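Local coordinates for protein Na-translocating NADH-quinone reductase subunit C NqrC (Shewanella oneidensis, PDB 4XHF) that forms the flavin-carrying subunit C of a sodium-translocating membrane complex, represented by a soluble fragment whose FMN-binding domain holds flavin mononucleotide, at residues A[37-40]-A[41-44]; A[229-232]-A[233-237]; A[241-244]-A[245-249]. All blocks are in the same frame, centred on the assembly; numbering follows the deposited sequence.

In the fold
All three contacts are local and met in series along the chain; contacts 1 and 3 are helical, and contact 2 includes a helix end and the following turn. Contact 1 lies in helix 29-48, on the opposite side of the chain's centre from contact 2, with nearest atoms about 12 Å apart and centres 23 Å apart. Contact 2 closes helix 221-234, which begins at the FMN pocket residues Thr-221, Met-222 and Thr-223; the side chain of Arg-229, at the start of contact 2, is still about 9 Å from the FMN. Contact 3 is the final helix, 241-249, and touches contact 2 directly where Phe-235 CE1 meets Phe-244 CE2 at 3.7 Å.

Contact 1. Residues A[37-40]-A[41-44]; sequences KRDE and LQRY
Lys-37 starts the run by accepting the amide of Leu-41, its O lying 2.9 Å from Leu-41 N, and the same carbonyl touches Leu-41 CB. Leucine suits this position because its branched end packs on Leu-86, Tyr-148 and Phe-120 of the neighbouring loop and strands. Arg-38 O receives Gln-42 N, and Gln-42 CG comes within 3.2 Å of that same oxygen, while the guanidinium of Arg-38 turns off to a salt bridge with Asp-87. The carbonyl of Asp-39 meets Arg-43 twice: its O takes the amide, and also sits 3.6 Å above the Arg-43 guanidinium plane, toward the rim. The arginine chain bends at chi3 (-65°), which folds the flat group back along the helix, and NH1 comes to 3.6 Å from Asp-39 CB. The two charged ends do not meet: a water accepts from Arg-43 NH1 and donates a weak bond to Asp-39 OD2, whose stronger partner is Arg-60 of helix 58-66. Glu-40 likewise keeps its carboxylate off Arg-43: NH2 is 3.2 Å from Glu-40 CG, while OE2 makes a salt bridge with Lys-36. Glu-40 O accepts Tyr-44 N and lies 3.0 Å above one face of the Tyr-44 ring, toward the rim, near CG and CD2. The tyrosine lies beside the glutamate chain, CE2 3.9 Å from Glu-40 CB, and stacks on Tyr-164. Four successive i to i+4 amide bonds, with Leu-41 turned to the sheet, Gln-42 on Phe-59 and Phe-63, and charged residues on the other sides, are typical of an amphipathic alpha-helix, here set between helix 58-66 and the beta-sheet.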
loop_
_atom_site.group_PDB
_atom_site.type_symbol
_atom_site.label_atom_id
_atom_site.label_comp_id
_atom_site.label_asym_id
_atom_site.label_seq_id
_atom_site.Cartn_x
_atom_site.Cartn_y
_atom_site.Cartn_z
ATOM N N LYS A 37 13.550 -11.223 1.591
ATOM C CA LYS A 37 12.664 -10.069 1.479
ATOM C C LYS A 37 11.723 -10.202 0.285
ATOM O O LYS A 37 10.597 -9.705 0.316
ATOM C CB LYS A 37 13.478 -8.778 1.357
ATOM C CG LYS A 37 14.400 -8.505 2.539
ATOM C CD LYS A 37 13.637 -8.133 3.805
ATOM C CE LYS A 37 13.041 -6.732 3.718
ATOM N NZ LYS A 37 12.481 -6.277 5.021
ATOM N N ARG A 38 12.186 -10.870 -0.766
ATOM C CA ARG A 38 11.362 -11.071 -1.949
ATOM C C ARG A 38 10.219 -12.033 -1.640
ATOM O O ARG A 38 9.114 -11.874 -2.152
ATOM C CB ARG A 38 12.202 -11.603 -3.112
ATOM C CG ARG A 38 11.589 -11.320 -4.474
ATOM C CD ARG A 38 12.412 -11.910 -5.608
ATOM N NE ARG A 38 13.833 -11.583 -5.495
ATOM C CZ ARG A 38 14.762 -12.393 -4.989
ATOM N NH1 ARG A 38 14.442 -13.604 -4.541
ATOM N NH2 ARG A 38 16.024 -11.991 -4.936
ATOM N N ASP A 39 10.491 -13.030 -0.803
ATOM C CA ASP A 39 9.463 -13.977 -0.383
ATOM C C ASP A 39 8.398 -13.285 0.457
ATOM O O ASP A 39 7.202 -13.478 0.239
ATOM C CB ASP A 39 10.076 -15.131 0.413
ATOM C CG ASP A 39 10.864 -16.095 -0.455
ATOM O OD1 ASP A 39 10.678 -16.086 -1.691
ATOM O OD2 ASP A 39 11.661 -16.875 0.107
ATOM N N GLU A 40 8.836 -12.487 1.426
ATOM C CA GLU A 40 7.919 -11.716 2.257
ATOM C C GLU A 40 7.105 -10.756 1.396
ATOM O O GLU A 40 5.896 -10.621 1.576
ATOM C CB GLU A 40 8.687 -10.946 3.335
ATOM C CG GLU A 40 9.383 -11.843 4.356
ATOM C CD GLU A 40 10.333 -11.089 5.269
ATOM O OE1 GLU A 40 10.458 -9.855 5.122
ATOM O OE2 GLU A 40 10.956 -11.735 6.139
ATOM N N LEU A 41 7.778 -10.101 0.456
ATOM C CA LEU A 41 7.128 -9.185 -0.475
ATOM C C LEU A 41 6.010 -9.875 -1.251
ATOM O O LEU A 41 4.887 -9.379 -1.312
ATOM C CB LEU A 41 8.159 -8.607 -1.445
ATOM C CG LEU A 41 7.647 -7.647 -2.519
ATOM C CD1 LEU A 41 7.015 -6.419 -1.893
ATOM C CD2 LEU A 41 8.778 -7.243 -3.446
ATOM N N GLN A 42 6.327 -11.025 -1.839
ATOM C CA GLN A 42 5.356 -11.783 -2.620
ATOM C C GLN A 42 4.148 -12.166 -1.771
ATOM O O GLN A 42 3.008 -12.082 -2.225
ATOM C CB GLN A 42 6.009 -13.035 -3.213
ATOM C CG GLN A 42 6.942 -12.748 -4.385
ATOM C CD GLN A 42 7.617 -13.995 -4.923
ATOM O OE1 GLN A 42 8.046 -14.862 -4.163
ATOM N NE2 GLN A 42 7.711 -14.093 -6.245
ATOM N N ARG A 43 4.400 -12.569 -0.529
ATOM C CA ARG A 43 3.321 -12.953 0.372
ATOM C C ARG A 43 2.456 -11.744 0.717
ATOM O O ARG A 43 1.231 -11.830 0.683
ATOM C CB ARG A 43 3.879 -13.596 1.647
ATOM C CG ARG A 43 4.463 -14.990 1.428
ATOM C CD ARG A 43 4.742 -15.710 2.742
ATOM N NE ARG A 43 5.774 -15.046 3.540
ATOM C CZ ARG A 43 7.075 -15.326 3.491
ATOM N NH1 ARG A 43 7.541 -16.264 2.674
ATOM N NH2 ARG A 43 7.919 -14.662 4.265
ATOM N N TYR A 44 3.097 -10.620 1.031
ATOM C CA TYR A 44 2.382 -9.387 1.360
ATOM C C TYR A 44 1.419 -8.989 0.247
ATOM O O TYR A 44 0.258 -8.664 0.499
ATOM C CB TYR A 44 3.360 -8.233 1.609
ATOM C CG TYR A 44 4.259 -8.385 2.817
ATOM C CD1 TYR A 44 3.850 -9.092 3.940
ATOM C CD2 TYR A 44 5.523 -7.808 2.835
ATOM C CE1 TYR A 44 4.677 -9.223 5.043
ATOM C CE2 TYR A 44 6.354 -7.934 3.930
ATOM C CZ TYR A 44 5.929 -8.642 5.030
ATOM O OH TYR A 44 6.759 -8.766 6.121
HETATM O O HOH W 1 9.827 -17.854 2.710
HETATM O O HOH W 2 10.468 -15.248 -3.975
#

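Contact 2. Residues A[229-232]-A[233-237]; sequences RAME and FWFGV
Met-231 and Phe-235 meet one turn apart at the C-terminal end of helix 221-234 in the FMN-binding domain. Both side chains set CG anti to the carbonyl carbon (chi1 -73° and -71°), and CB of the methionine lies 4.0 Å from CD2 of the ring. The ring also brings an edge to Met-231 O, CD2 at 3.2 Å, while that oxygen accepts the Phe-235 amide. Long and flexible, the methionine reaches Phe-136, Val-149 and Trp-185; Phe-235 fills the apolar ground between Val-134, Val-151 and Leu-190.

Trp-234 likewise turns an edge to the carbonyl four residues back: Ala-230 O lies near the indole plane, 3.2 Å from CD1. The small alanine lets Phe-136 of strand 129-139 come in against the helix. The indole NE1 donates to the backbone O of Tyr-137, so its one polar group is satisfied inside the core. Phe-233 swings the other way, CG anti to the backbone N, and its ring stands edge-on to the indole, Phe-233 CD2 3.6 Å above the indole plane toward the rim.

After Trp-234 the chain leaves helical angles at Phe-235, and the helix closes with a backbone hydrogen bond from i+3 to i: Gly-236 N donates to Phe-233 O, 2.9 Å away.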
loop_
_atom_site.group_PDB
_atom_site.type_symbol
_atom_site.label_atom_id
_atom_site.label_comp_id
_atom_site.label_asym_id
_atom_site.label_seq_id
_atom_site.Cartn_x
_atom_site.Cartn_y
_atom_site.Cartn_z
ATOM N N ARG A 229 -3.636 9.410 7.336
ATOM C CA ARG A 229 -2.911 10.439 6.603
ATOM C C ARG A 229 -1.951 9.829 5.588
ATOM O O ARG A 229 -1.675 10.424 4.546
ATOM C CB ARG A 229 -2.152 11.342 7.575
ATOM C CG ARG A 229 -3.048 12.317 8.319
ATOM C CD ARG A 229 -2.266 13.167 9.304
ATOM N NE ARG A 229 -2.929 13.230 10.610
ATOM C CZ ARG A 229 -2.437 12.736 11.746
ATOM N NH1 ARG A 229 -1.251 12.133 11.785
ATOM N NH2 ARG A 229 -3.138 12.856 12.864
ATOM N N ALA A 230 -1.449 8.638 5.896
ATOM C CA ALA A 230 -0.562 7.928 4.984
ATOM C C ALA A 230 -1.291 7.611 3.686
ATOM O O ALA A 230 -0.769 7.843 2.598
ATOM C CB ALA A 230 -0.043 6.655 5.628
ATOM N N MET A 231 -2.505 7.087 3.808
ATOM C CA MET A 231 -3.312 6.779 2.637
ATOM C C MET A 231 -3.769 8.053 1.934
ATOM O O MET A 231 -3.851 8.090 0.709
ATOM C CB MET A 231 -4.519 5.928 3.028
ATOM C CG MET A 231 -4.160 4.495 3.370
ATOM S SD MET A 231 -5.605 3.525 3.821
ATOM C CE MET A 231 -4.833 2.031 4.432
ATOM N N GLU A 232 -4.055 9.095 2.709
ATOM C CA GLU A 232 -4.494 10.364 2.141
ATOM C C GLU A 232 -3.444 10.939 1.195
ATOM O O GLU A 232 -3.780 11.511 0.156
ATOM C CB GLU A 232 -4.802 11.375 3.242
ATOM C CG GLU A 232 -5.294 12.707 2.709
ATOM C CD GLU A 232 -5.572 13.707 3.806
ATOM O OE1 GLU A 232 -5.398 13.352 4.988
ATOM O OE2 GLU A 232 -5.956 14.852 3.486
ATOM N N PHE A 233 -2.175 10.795 1.563
ATOM C CA PHE A 233 -1.085 11.289 0.729
ATOM C C PHE A 233 -0.863 10.414 -0.494
ATOM O O PHE A 233 -0.755 10.911 -1.613
ATOM C CB PHE A 233 0.223 11.366 1.516
ATOM C CG PHE A 233 1.406 11.738 0.664
ATOM C CD1 PHE A 233 1.669 13.066 0.371
ATOM C CD2 PHE A 233 2.235 10.763 0.131
ATOM C CE1 PHE A 233 2.745 13.415 -0.423
ATOM C CE2 PHE A 233 3.311 11.108 -0.665
ATOM C CZ PHE A 233 3.566 12.435 -0.941
ATOM N N TRP A 234 -0.780 9.108 -0.273
ATOM C CA TRP A 234 -0.370 8.190 -1.326
ATOM C C TRP A 234 -1.472 7.912 -2.334
ATOM O O TRP A 234 -1.201 7.430 -3.431
ATOM C CB TRP A 234 0.136 6.890 -0.710
ATOM C CG TRP A 234 1.541 7.042 -0.235
ATOM C CD1 TRP A 234 1.973 7.120 1.055
ATOM C CD2 TRP A 234 2.703 7.175 -1.059
ATOM N NE1 TRP A 234 3.337 7.281 1.087
ATOM C CE2 TRP A 234 3.808 7.318 -0.199
ATOM C CE3 TRP A 234 2.915 7.183 -2.440
ATOM C CZ2 TRP A 234 5.108 7.464 -0.676
ATOM C CZ3 TRP A 234 4.204 7.326 -2.912
ATOM C CH2 TRP A 234 5.285 7.466 -2.033
ATOM N N PHE A 235 -2.711 8.227 -1.970
ATOM C CA PHE A 235 -3.811 8.205 -2.929
ATOM C C PHE A 235 -4.171 9.630 -3.349
ATOM O O PHE A 235 -5.181 9.861 -4.017
ATOM C CB PHE A 235 -5.023 7.483 -2.340
ATOM C CG PHE A 235 -4.828 6.001 -2.218
ATOM C CD1 PHE A 235 -4.887 5.187 -3.337
ATOM C CD2 PHE A 235 -4.569 5.425 -0.988
ATOM C CE1 PHE A 235 -4.701 3.825 -3.229
ATOM C CE2 PHE A 235 -4.381 4.064 -0.873
ATOM C CZ PHE A 235 -4.447 3.263 -1.994
ATOM N N GLY A 236 -3.320 10.579 -2.965
ATOM C CA GLY A 236 -3.513 11.978 -3.299
ATOM C C GLY A 236 -2.742 12.375 -4.542
ATOM O O GLY A 236 -2.138 11.531 -5.204
ATOM N N VAL A 237 -2.743 13.670 -4.842
ATOM C CA VAL A 237 -2.181 14.177 -6.088
ATOM C C VAL A 237 -0.674 13.956 -6.186
ATOM O O VAL A 237 -0.130 13.870 -7.287
ATOM C CB VAL A 237 -2.486 15.679 -6.255
ATOM C CG1 VAL A 237 -3.990 15.911 -6.246
ATOM C CG2 VAL A 237 -1.821 16.494 -5.157
#

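Contact 3. Residues A[241-244]-A[245-249]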
loop_
_atom_site.group_PDB
_atom_site.type_symbol
_atom_site.label_atom_id
_atom_site.label_comp_id
_atom_site.label_asym_id
_atom_site.label_seq_id
_atom_site.Cartn_x
_atom_site.Cartn_y
_atom_site.Cartn_z
ATOM N N GLN A 241 -2.338 9.006 -7.782
ATOM C CA GLN A 241 -3.539 9.472 -8.466
ATOM C C GLN A 241 -3.315 9.602 -9.970
ATOM O O GLN A 241 -4.161 9.191 -10.764
ATOM C CB GLN A 241 -4.008 10.808 -7.889
ATOM C CG GLN A 241 -5.491 10.841 -7.558
ATOM C CD GLN A 241 -5.895 12.107 -6.830
ATOM O OE1 GLN A 241 -6.200 12.081 -5.637
ATOM N NE2 GLN A 241 -5.899 13.225 -7.546
ATOM N N THR A 242 -2.178 10.171 -10.358
ATOM C CA THR A 242 -1.828 10.284 -11.770
ATOM C C THR A 242 -1.775 8.902 -12.408
ATOM O O THR A 242 -2.336 8.683 -13.478
ATOM C CB THR A 242 -0.470 10.989 -11.970
ATOM O OG1 THR A 242 -0.574 12.359 -11.569
ATOM C CG2 THR A 242 -0.025 10.930 -13.434
ATOM N N PHE A 243 -1.097 7.978 -11.736
ATOM C CA PHE A 243 -0.958 6.611 -12.223
ATOM C C PHE A 243 -2.313 5.947 -12.443
ATOM O O PHE A 243 -2.525 5.280 -13.454
ATOM C CB PHE A 243 -0.121 5.790 -11.243
ATOM C CG PHE A 243 -0.128 4.316 -11.525
ATOM C CD1 PHE A 243 0.349 3.824 -12.727
ATOM C CD2 PHE A 243 -0.601 3.421 -10.582
ATOM C CE1 PHE A 243 0.345 2.465 -12.985
ATOM C CE2 PHE A 243 -0.605 2.063 -10.834
ATOM C CZ PHE A 243 -0.130 1.586 -12.037
ATOM N N PHE A 244 -3.230 6.130 -11.498
ATOM C CA PHE A 244 -4.560 5.547 -11.620
ATOM C C PHE A 244 -5.341 6.199 -12.759
ATOM O O PHE A 244 -6.024 5.514 -13.520
ATOM C CB PHE A 244 -5.338 5.683 -10.307
ATOM C CG PHE A 244 -4.869 4.758 -9.214
ATOM C CD1 PHE A 244 -4.167 3.596 -9.502
ATOM C CD2 PHE A 244 -5.141 5.052 -7.892
ATOM C CE1 PHE A 244 -3.742 2.754 -8.493
ATOM C CE2 PHE A 244 -4.721 4.213 -6.879
ATOM C CZ PHE A 244 -4.020 3.062 -7.180
ATOM N N ASN A 245 -5.239 7.520 -12.877
ATOM C CA ASN A 245 -5.918 8.239 -13.950
ATOM C C ASN A 245 -5.426 7.816 -15.331
ATOM O O ASN A 245 -6.170 7.883 -16.309
ATOM C CB ASN A 245 -5.738 9.746 -13.780
ATOM C CG ASN A 245 -6.627 10.323 -12.695
ATOM O OD1 ASN A 245 -7.666 9.756 -12.355
ATOM N ND2 ASN A 245 -6.225 11.465 -12.151
ATOM N N GLN A 246 -4.171 7.386 -15.406
ATOM C CA GLN A 246 -3.616 6.872 -16.653
ATOM C C GLN A 246 -4.223 5.514 -16.991
ATOM O O GLN A 246 -4.467 5.209 -18.159
ATOM C CB GLN A 246 -2.094 6.759 -16.560
ATOM C CG GLN A 246 -1.370 8.093 -16.509
ATOM C CD GLN A 246 -1.556 8.906 -17.772
ATOM O OE1 GLN A 246 -2.249 9.925 -17.774
ATOM N NE2 GLN A 246 -0.932 8.461 -18.857
ATOM N N LEU A 247 -4.464 4.702 -15.968
ATOM C CA LEU A 247 -5.031 3.372 -16.165
ATOM C C LEU A 247 -6.508 3.446 -16.538
ATOM O O LEU A 247 -6.990 2.651 -17.346
ATOM C CB LEU A 247 -4.860 2.521 -14.904
ATOM C CG LEU A 247 -3.435 2.139 -14.500
ATOM C CD1 LEU A 247 -3.477 1.207 -13.303
ATOM C CD2 LEU A 247 -2.672 1.494 -15.647
ATOM N N LYS A 248 -7.222 4.396 -15.940
ATOM C CA LYS A 248 -8.639 4.586 -16.232
ATOM C C LYS A 248 -8.843 4.902 -17.707
ATOM O O LYS A 248 -9.835 4.492 -18.308
ATOM C CB LYS A 248 -9.223 5.706 -15.371
ATOM C CG LYS A 248 -9.375 5.342 -13.902
ATOM C CD LYS A 248 -9.884 6.521 -13.081
ATOM C CE LYS A 248 -10.128 6.135 -11.628
ATOM N NZ LYS A 248 -10.710 7.256 -10.839
ATOM N N ALA A 249 -7.895 5.629 -18.286
ATOM C CA ALA A 249 -7.965 5.988 -19.694
ATOM C C ALA A 249 -7.668 4.775 -20.567
ATOM O O ALA A 249 -8.577 4.175 -21.140
ATOM C CB ALA A 249 -6.999 7.117 -19.998
#
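Regular helical amide bonds run from Asn-245 N to Gln-241 O (2.9 Å), Gln-246 N to Thr-242 O, Leu-247 N to Phe-243 O and Lys-248 N to Phe-244 O, with a further weak bond from Gln-246 N to Phe-243 O. On the buried side the pair that counts is Phe-243 and Leu-247. With CG anti to the backbone N (chi1 170°), the phenylalanine ring projects out from the helix, where Leu-247 of the next turn reaches one face. Leu-247 CD1 makes an off-centre CH-pi contact, 4.1 Å from the ring centroid and 30° off the normal, with its closest approach to Phe-243 CZ at 3.6 Å. A branched aliphatic end serves well here because it sets CG and one methyl, CD1, over the face toward its rim. Gln-246 instead runs along Thr-242, CG 3.2 Å from Thr-242 O, polar residues suiting this flank. Lys-248 runs extended back along the helix, CG 3.4 Å from Phe-244 O, its long methylene chain also packing on Phe-155. Phe-243 faces Val-119 and Val-132, Phe-244 stacks on Phe-155 and meets Val-134, and through Phe-235 the closing helix joins the end of helix 221-234 on the antiparallel sheet.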